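Local coordinates for protein xylosidase (PDB 6XN2) that probably hydrolyses xylo-oligosaccharides, as a family 43 glycoside hydrolase that binds xylose units and a calcium ion in the middle of its fold, at residues I311-Q315 against Q316-L320; H54-G58 against A59-Y63; A200-Q203 against T204-E207. All blocks are in the same frame, centred on the assembly; numbering follows the deposited sequence.

Overall arrangement
Interactions 1 and 2 are two tight beta hairpins from different sheets of the family 43 fold, with centres about 11 Å apart, and they pack on each other: Phe314 CE2 lies 3.6 Å from Leu60 CB, and Cys312 SG lies 3.8 Å from Leu60 CD1. Interaction 3, a surface turn at 200-207, lies on the opposite side of the chain's centre, with its own centre about 38 Å from that of interaction 1 and about 37 Å from that of interaction 2. The xylose pocket includes Asp50, on strand 47-56 that leads into interaction 2, and His308, just ahead of strand 310-314 of interaction 1; the His54 side chain is about 8 Å from the calcium ion.

Interaction 1 (I311-Q315 against Q316-L320); sequences ICLFQ and QQWYL
Leu313 lays its CB over the six-membered ring of Trp318, a CH-pi contact in which the carbon stands 3.5 Å from the ring centroid and almost on the ring normal. The leucine's branches spread over the same indole, with CD1 3.9 Å from Trp318 CG and CD2 facing the benzo side. Trp318 CG sits anti to its own carbonyl carbon (chi1 -76°), which swings the indole across to the neighbouring strand. Ile311 belongs to this apolar face too: its CG2 comes 3.6 Å from Trp318 CE3, the two side chains crossing at about a right angle, and its CG1 meets CD1 of Leu320.

The other face carries Phe314 and Tyr319. Here the CB of Phe314 touches the edge of the phenol ring, 3.7 Å from Tyr319 CE2, while CG of Gln317 lies over one of the ring's faces. The bent Gln317 chain also lets NE2 bond to Trp318 O in the carbonyl plane at 2.8 Å, which fixes the amide.

Four backbone hydrogen bonds join the strands, one pair between Cys312 and Tyr319 and one between Phe314 and Gln317. The latter pair closes a type II' turn with Gln315 and Gln316 at its corners. Waters add to this end: one donates to Phe314 O and also bonds the hydroxyl of Tyr319, while another donates to both OE1 of Gln315 and OE1 of Gln316.

Around the hairpin, His262, His264 and His344 meet the Trp318 ring, and Cys312 and Phe314 pack on Val55. The apolar face thus rests on Leu313 and Ile311 packing against Trp318 and Leu320; the face with Tyr319 mixes packing with polar bonds, and backbone bonds run from the strands into a turn whose glutamines are linked by water.

Interaction 2 (H54-G58 against A59-Y63); sequences HVFDG and ALYIY
The Phe56 ring has His54 CB resting 3.4 Å over one face, nearer the margin than the centre, and the hydroxyl of Tyr63 in plane at its edge, with OH 3.6 Å from Phe56 CD2. Tyr61 is met at its edge as well: Phe56 O lies in the ring plane, 3.3 Å from Tyr61 CE1. A water, also in that plane, bonds Tyr61 OH and donates its own hydrogen to the carbonyl oxygen of Asp57. CG of Phe56 lies anti to the carbonyl carbon (chi1 -68°), an orientation that brings CE2 to within 3.8 Å of Tyr63 CE1. The phenol hydroxyls have further partners, Arg90 for Tyr61 and Pro152 O for Tyr63, while NE2 of His54 bonds Asp121. On the reverse side of the strands Val55 and Leu60 meet at about a right angle, Val55 CG2 to Leu60 CD1 4.2 Å.

Paired backbone bonds link His54 with Tyr61 and Phe56 with Ala59, with Ala59 N donating to Phe56 O at 3.1 Å. Asp57 and Gly58, both with positive phi, form the corners of a type I' turn, the compact connection of a two-residue beta hairpin in an antiparallel sheet.

Interaction 3 (A200-Q203 against T204-E207); sequences AYAQ and THQE
Ala202 sets its methyl group over the imidazole of His205: CB stands 3.5 Å from the ring centroid, 14° off the normal, in a CH-pi contact whose closest pair is Ala202 CB and His205 CD2 at 3.4 Å. The histidine's CG is anti to its carbonyl carbon (chi1 -83°), turning the ring back against Ala202, with its edge toward Ala200. At that edge, Ala200 O lies in plane, 3.7 Å from His205 CD2. A water, also in the ring plane, bridges the two residues: it donates to Ala200 O and makes a 2.9 Å hydrogen bond with His205 NE2.

The backbone closes the same loop. His205 N donates to Ala202 O at 3.1 Å in a bent bond (144° at the hydrogen), completing a type I beta turn with Gln203 and Thr204 at its corners. The ring contact joins the same two ends, and the water ties His205 to Ala200 on the strand before the turn.

This is a surface turn leaving strand 200-201, the partner of strand 196-197 in a small two-stranded sheet. Ala202 still bonds His195 through the backbone and Gln206 O accepts from Arg197, tying the loop to strand 196-197 and to the residue just before it, ahead of the run to strand 218-221.

Interaction 1 (I311-Q315 against Q316-L320)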
loop_
_atom_site.group_PDB
_atom_site.type_symbol
_atom_site.label_atom_id
_atom_site.label_comp_id
_atom_site.label_asym_id
_atom_site.label_seq_id
_atom_site.Cartn_x
_atom_site.Cartn_y
_atom_site.Cartn_z
ATOM N N ILE A 311 3.622 4.333 -5.787
ATOM C CA ILE A 311 4.253 4.897 -6.970
ATOM C C ILE A 311 3.685 6.287 -7.219
ATOM O O ILE A 311 2.468 6.465 -7.336
ATOM C CB ILE A 311 4.039 4.007 -8.203
ATOM C CG1 ILE A 311 4.770 2.673 -8.033
ATOM C CG2 ILE A 311 4.479 4.736 -9.470
ATOM C CD1 ILE A 311 4.363 1.629 -9.047
ATOM N N CYS A 312 4.566 7.274 -7.272
ATOM C CA CYS A 312 4.073 8.666 -7.313
ATOM C C CYS A 312 4.944 9.551 -8.198
ATOM O O CYS A 312 6.142 9.423 -8.155
ATOM C CB CYS A 312 4.135 9.215 -5.898
ATOM S SG CYS A 312 3.559 10.914 -5.735
ATOM N N LEU A 313 4.308 10.415 -8.967
ATOM C CA LEU A 313 5.030 11.358 -9.843
ATOM C C LEU A 313 5.268 12.653 -9.075
ATOM O O LEU A 313 4.322 13.192 -8.548
ATOM C CB LEU A 313 4.171 11.612 -11.078
ATOM C CG LEU A 313 4.716 12.624 -12.075
ATOM C CD1 LEU A 313 6.068 12.194 -12.588
ATOM C CD2 LEU A 313 3.749 12.798 -13.219
ATOM N N PHE A 314 6.520 13.080 -8.998
ATOM C CA PHE A 314 6.904 14.325 -8.340
ATOM C C PHE A 314 7.752 15.136 -9.315
ATOM O O PHE A 314 8.895 14.777 -9.590
ATOM C CB PHE A 314 7.683 14.045 -7.054
ATOM C CG PHE A 314 7.815 15.236 -6.141
ATOM C CD1 PHE A 314 6.974 16.330 -6.269
ATOM C CD2 PHE A 314 8.776 15.251 -5.144
ATOM C CE1 PHE A 314 7.091 17.421 -5.419
ATOM C CE2 PHE A 314 8.902 16.339 -4.296
ATOM C CZ PHE A 314 8.059 17.422 -4.433
ATOM N N GLN A 315 7.197 16.194 -9.864
ATOM C CA GLN A 315 7.880 17.005 -10.841
ATOM C C GLN A 315 8.411 16.198 -12.042
ATOM O O GLN A 315 7.662 15.621 -12.790
ATOM C CB GLN A 315 8.932 17.925 -10.197
ATOM C CG GLN A 315 8.353 18.901 -9.191
ATOM C CD GLN A 315 9.323 19.934 -8.648
ATOM O OE1 GLN A 315 10.421 20.054 -9.100
ATOM N NE2 GLN A 315 8.890 20.678 -7.678
ATOM N N GLN A 316 9.715 16.170 -12.224
ATOM C CA GLN A 316 10.312 15.484 -13.365
ATOM C C GLN A 316 10.554 13.994 -13.204
ATOM O O GLN A 316 11.182 13.382 -14.041
ATOM C CB GLN A 316 11.644 16.144 -13.699
ATOM C CG GLN A 316 11.475 17.585 -14.149
ATOM C CD GLN A 316 12.762 18.336 -14.364
ATOM O OE1 GLN A 316 13.276 18.965 -13.481
ATOM N NE2 GLN A 316 13.256 18.289 -15.559
ATOM N N GLN A 317 9.986 13.386 -12.192
ATOM C CA GLN A 317 10.360 12.003 -11.894
ATOM C C GLN A 317 9.250 11.178 -11.245
ATOM O O GLN A 317 8.611 11.633 -10.297
ATOM C CB GLN A 317 11.587 11.999 -10.979
ATOM C CG GLN A 317 12.121 10.623 -10.655
ATOM C CD GLN A 317 12.653 9.920 -11.878
ATOM O OE1 GLN A 317 13.526 10.442 -12.573
ATOM N NE2 GLN A 317 12.121 8.735 -12.160
ATOM N N TRP A 318 9.022 9.969 -11.760
ATOM C CA TRP A 318 8.228 8.975 -11.034
ATOM C C TRP A 318 9.107 8.319 -9.986
ATOM O O TRP A 318 10.278 8.035 -10.238
ATOM C CB TRP A 318 7.667 7.890 -11.955
ATOM C CG TRP A 318 6.504 8.280 -12.786
ATOM C CD1 TRP A 318 6.533 8.700 -14.081
ATOM C CD2 TRP A 318 5.122 8.246 -12.406
ATOM N NE1 TRP A 318 5.262 8.946 -14.526
ATOM C CE2 TRP A 318 4.375 8.674 -13.518
ATOM C CE3 TRP A 318 4.445 7.898 -11.230
ATOM C CZ2 TRP A 318 2.983 8.773 -13.492
ATOM C CZ3 TRP A 318 3.062 8.000 -11.206
ATOM C CH2 TRP A 318 2.348 8.427 -12.330
ATOM N N TYR A 319 8.536 8.001 -8.856
ATOM C CA TYR A 319 9.283 7.315 -7.854
ATOM C C TYR A 319 8.559 6.119 -7.318
ATOM O O TYR A 319 7.378 6.096 -7.295
ATOM C CB TYR A 319 9.527 8.212 -6.659
ATOM C CG TYR A 319 10.354 9.406 -6.899
ATOM C CD1 TYR A 319 11.710 9.357 -6.796
ATOM C CD2 TYR A 319 9.777 10.589 -7.201
ATOM C CE1 TYR A 319 12.472 10.463 -7.000
ATOM C CE2 TYR A 319 10.525 11.709 -7.421
ATOM C CZ TYR A 319 11.875 11.639 -7.325
ATOM O OH TYR A 319 12.588 12.750 -7.534
ATOM N N LEU A 320 9.333 5.112 -6.961
ATOM C CA LEU A 320 8.850 3.985 -6.185
ATOM C C LEU A 320 9.178 4.251 -4.722
ATOM O O LEU A 320 10.338 4.487 -4.370
ATOM C CB LEU A 320 9.494 2.669 -6.643
ATOM C CG LEU A 320 9.132 1.466 -5.762
ATOM C CD1 LEU A 320 7.678 1.115 -5.974
ATOM C CD2 LEU A 320 10.024 0.245 -5.988
HETATM O O HOH W 1 11.290 14.757 -8.595
HETATM O O HOH W 2 12.523 18.862 -10.788
#

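Interaction 2 (H54-G58 against A59-Y63)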
loop_
_atom_site.group_PDB
_atom_site.type_symbol
_atom_site.label_atom_id
_atom_site.label_comp_id
_atom_site.label_asym_id
_atom_site.label_seq_id
_atom_site.Cartn_x
_atom_site.Cartn_y
_atom_site.Cartn_z
ATOM N N HIS A 54 2.043 11.052 -1.988
ATOM C CA HIS A 54 1.121 11.891 -2.782
ATOM C C HIS A 54 1.719 13.283 -2.956
ATOM O O HIS A 54 2.453 13.701 -2.117
ATOM C CB HIS A 54 -0.211 12.018 -2.055
ATOM C CG HIS A 54 -0.994 10.761 -2.012
ATOM N ND1 HIS A 54 -1.975 10.495 -2.897
ATOM C CD2 HIS A 54 -0.949 9.713 -1.184
ATOM C CE1 HIS A 54 -2.493 9.336 -2.629
ATOM N NE2 HIS A 54 -1.881 8.836 -1.602
ATOM N N VAL A 55 1.383 13.933 -4.055
ATOM C CA VAL A 55 1.785 15.343 -4.257
ATOM C C VAL A 55 0.543 16.169 -3.955
ATOM O O VAL A 55 -0.375 16.136 -4.744
ATOM C CB VAL A 55 2.297 15.633 -5.670
ATOM C CG1 VAL A 55 2.414 17.122 -5.879
ATOM C CG2 VAL A 55 3.624 14.961 -5.927
ATOM N N PHE A 56 0.544 16.804 -2.798
ATOM C CA PHE A 56 -0.569 17.662 -2.357
ATOM C C PHE A 56 -0.008 19.059 -2.150
ATOM O O PHE A 56 1.031 19.202 -1.573
ATOM C CB PHE A 56 -1.114 17.186 -1.019
ATOM C CG PHE A 56 -1.821 15.863 -1.058
ATOM C CD1 PHE A 56 -2.487 15.448 -2.190
ATOM C CD2 PHE A 56 -1.826 15.034 0.037
ATOM C CE1 PHE A 56 -3.137 14.231 -2.223
ATOM C CE2 PHE A 56 -2.482 13.822 -0.002
ATOM C CZ PHE A 56 -3.144 13.430 -1.125
ATOM N N ASP A 57 -0.704 20.037 -2.696
ATOM C CA ASP A 57 -0.329 21.418 -2.513
ATOM C C ASP A 57 1.140 21.718 -2.863
ATOM O O ASP A 57 1.826 22.374 -2.136
ATOM C CB ASP A 57 -0.699 21.866 -1.095
ATOM C CG ASP A 57 -2.165 21.664 -0.795
ATOM O OD1 ASP A 57 -2.968 22.073 -1.637
ATOM O OD2 ASP A 57 -2.525 21.095 0.234
ATOM N N GLY A 58 1.586 21.200 -3.989
ATOM C CA GLY A 58 2.929 21.432 -4.441
ATOM C C GLY A 58 4.082 20.724 -3.771
ATOM O O GLY A 58 5.199 20.876 -4.189
ATOM N N ALA A 59 3.819 19.985 -2.722
ATOM C CA ALA A 59 4.864 19.233 -2.025
ATOM C C ALA A 59 4.522 17.751 -1.948
ATOM O O ALA A 59 3.362 17.361 -2.105
ATOM C CB ALA A 59 5.087 19.802 -0.629
ATOM N N LEU A 60 5.538 16.925 -1.724
ATOM C CA LEU A 60 5.337 15.489 -1.619
ATOM C C LEU A 60 5.087 15.111 -0.170
ATOM O O LEU A 60 5.948 15.318 0.688
ATOM C CB LEU A 60 6.543 14.725 -2.161
ATOM C CG LEU A 60 6.433 13.194 -2.089
ATOM C CD1 LEU A 60 5.977 12.635 -3.420
ATOM C CD2 LEU A 60 7.751 12.594 -1.650
ATOM N N TYR A 61 3.891 14.591 0.096
ATOM C CA TYR A 61 3.528 14.102 1.423
ATOM C C TYR A 61 3.551 12.579 1.444
ATOM O O TYR A 61 3.093 11.935 0.505
ATOM C CB TYR A 61 2.144 14.619 1.829
ATOM C CG TYR A 61 2.139 16.087 2.149
ATOM C CD1 TYR A 61 1.989 17.037 1.145
ATOM C CD2 TYR A 61 2.297 16.532 3.454
ATOM C CE1 TYR A 61 1.993 18.390 1.441
ATOM C CE2 TYR A 61 2.297 17.887 3.755
ATOM C CZ TYR A 61 2.148 18.806 2.748
ATOM O OH TYR A 61 2.160 20.154 3.058
ATOM N N ILE A 62 4.099 12.005 2.506
ATOM C CA ILE A 62 4.128 10.554 2.639
ATOM C C ILE A 62 3.327 10.135 3.864
ATOM O O ILE A 62 3.476 10.714 4.948
ATOM C CB ILE A 62 5.566 10.025 2.751
ATOM C CG1 ILE A 62 6.434 10.608 1.635
ATOM C CG2 ILE A 62 5.576 8.504 2.726
ATOM C CD1 ILE A 62 7.914 10.338 1.822
ATOM N N TYR A 63 2.463 9.142 3.677
ATOM C CA TYR A 63 1.636 8.621 4.757
ATOM C C TYR A 63 2.014 7.163 4.984
ATOM O O TYR A 63 1.503 6.266 4.309
ATOM C CB TYR A 63 0.143 8.772 4.423
ATOM C CG TYR A 63 -0.243 10.215 4.162
ATOM C CD1 TYR A 63 -0.052 10.793 2.909
ATOM C CD2 TYR A 63 -0.770 11.010 5.172
ATOM C CE1 TYR A 63 -0.383 12.130 2.672
ATOM C CE2 TYR A 63 -1.107 12.344 4.940
ATOM C CZ TYR A 63 -0.908 12.898 3.693
ATOM O OH TYR A 63 -1.238 14.227 3.461
HETATM O O HOH W 3 2.155 21.760 0.871
#

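Interaction 3 (A200-Q203 against T204-E207)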
loop_
_atom_site.group_PDB
_atom_site.type_symbol
_atom_site.label_atom_id
_atom_site.label_comp_id
_atom_site.label_asym_id
_atom_site.label_seq_id
_atom_site.Cartn_x
_atom_site.Cartn_y
_atom_site.Cartn_z
ATOM N N ALA A 200 -19.151 -10.056 1.870
ATOM C CA ALA A 200 -19.729 -10.633 3.077
ATOM C C ALA A 200 -18.786 -11.619 3.748
ATOM O O ALA A 200 -18.185 -12.478 3.090
ATOM C CB ALA A 200 -21.050 -11.305 2.756
ATOM N N TYR A 201 -18.680 -11.510 5.060
ATOM C CA TYR A 201 -17.826 -12.349 5.890
ATOM C C TYR A 201 -18.389 -13.728 6.232
ATOM O O TYR A 201 -19.535 -13.862 6.487
ATOM C CB TYR A 201 -17.493 -11.635 7.220
ATOM C CG TYR A 201 -16.765 -12.472 8.238
ATOM C CD1 TYR A 201 -15.413 -12.623 8.185
ATOM C CD2 TYR A 201 -17.452 -13.259 9.122
ATOM C CE1 TYR A 201 -14.753 -13.440 9.054
ATOM C CE2 TYR A 201 -16.801 -14.081 9.999
ATOM C CZ TYR A 201 -15.447 -14.165 9.953
ATOM O OH TYR A 201 -14.779 -14.970 10.792
ATOM N N ALA A 202 -17.551 -14.738 6.155
ATOM C CA ALA A 202 -17.925 -16.042 6.680
ATOM C C ALA A 202 -16.715 -16.681 7.328
ATOM O O ALA A 202 -15.617 -16.650 6.769
ATOM C CB ALA A 202 -18.481 -16.933 5.586
ATOM N N GLN A 203 -16.911 -17.251 8.512
ATOM C CA GLN A 203 -15.831 -17.940 9.208
ATOM C C GLN A 203 -15.243 -19.082 8.370
ATOM O O GLN A 203 -14.042 -19.350 8.436
ATOM C CB GLN A 203 -16.321 -18.472 10.557
ATOM C CG GLN A 203 -15.330 -19.392 11.261
ATOM C CD GLN A 203 -15.334 -19.229 12.769
ATOM O OE1 GLN A 203 -16.220 -18.584 13.336
ATOM N NE2 GLN A 203 -14.331 -19.805 13.427
ATOM N N THR A 204 -16.083 -19.739 7.572
ATOM C CA THR A 204 -15.637 -20.887 6.783
ATOM C C THR A 204 -15.112 -20.482 5.405
ATOM O O THR A 204 -14.646 -21.333 4.648
ATOM C CB THR A 204 -16.762 -21.926 6.594
ATOM O OG1 THR A 204 -17.785 -21.388 5.747
ATOM C CG2 THR A 204 -17.360 -22.317 7.935
ATOM N N HIS A 205 -15.200 -19.197 5.074
ATOM C CA HIS A 205 -14.546 -18.685 3.873
ATOM C C HIS A 205 -13.030 -18.798 4.030
ATOM O O HIS A 205 -12.451 -18.195 4.928
ATOM C CB HIS A 205 -14.921 -17.223 3.612
ATOM C CG HIS A 205 -16.223 -17.028 2.893
ATOM N ND1 HIS A 205 -16.904 -18.055 2.280
ATOM C CD2 HIS A 205 -16.960 -15.909 2.686
ATOM C CE1 HIS A 205 -18.012 -17.580 1.730
ATOM N NE2 HIS A 205 -18.068 -16.283 1.962
ATOM N N GLN A 206 -12.372 -19.537 3.182
ATOM C CA GLN A 206 -10.928 -19.622 3.255
ATOM C C GLN A 206 -10.303 -19.227 1.951
ATOM O O GLN A 206 -10.981 -19.032 1.001
ATOM C CB GLN A 206 -10.465 -21.001 3.669
ATOM C CG GLN A 206 -11.059 -21.472 4.962
ATOM C CD GLN A 206 -10.604 -20.711 6.182
ATOM O OE1 GLN A 206 -9.662 -19.958 6.147
ATOM N NE2 GLN A 206 -11.302 -20.908 7.273
ATOM N N GLU A 207 -8.989 -19.095 1.940
ATOM C CA GLU A 207 -8.247 -18.739 0.760
ATOM C C GLU A 207 -8.401 -19.837 -0.240
ATOM O O GLU A 207 -8.319 -20.960 0.098
ATOM C CB GLU A 207 -6.773 -18.620 1.106
ATOM C CG GLU A 207 -5.910 -18.048 0.034
ATOM C CD GLU A 207 -4.439 -18.068 0.366
ATOM O OE1 GLU A 207 -4.062 -17.733 1.465
ATOM O OE2 GLU A 207 -3.674 -18.418 -0.505
HETATM O O HOH W 4 -20.093 -14.260 1.952
#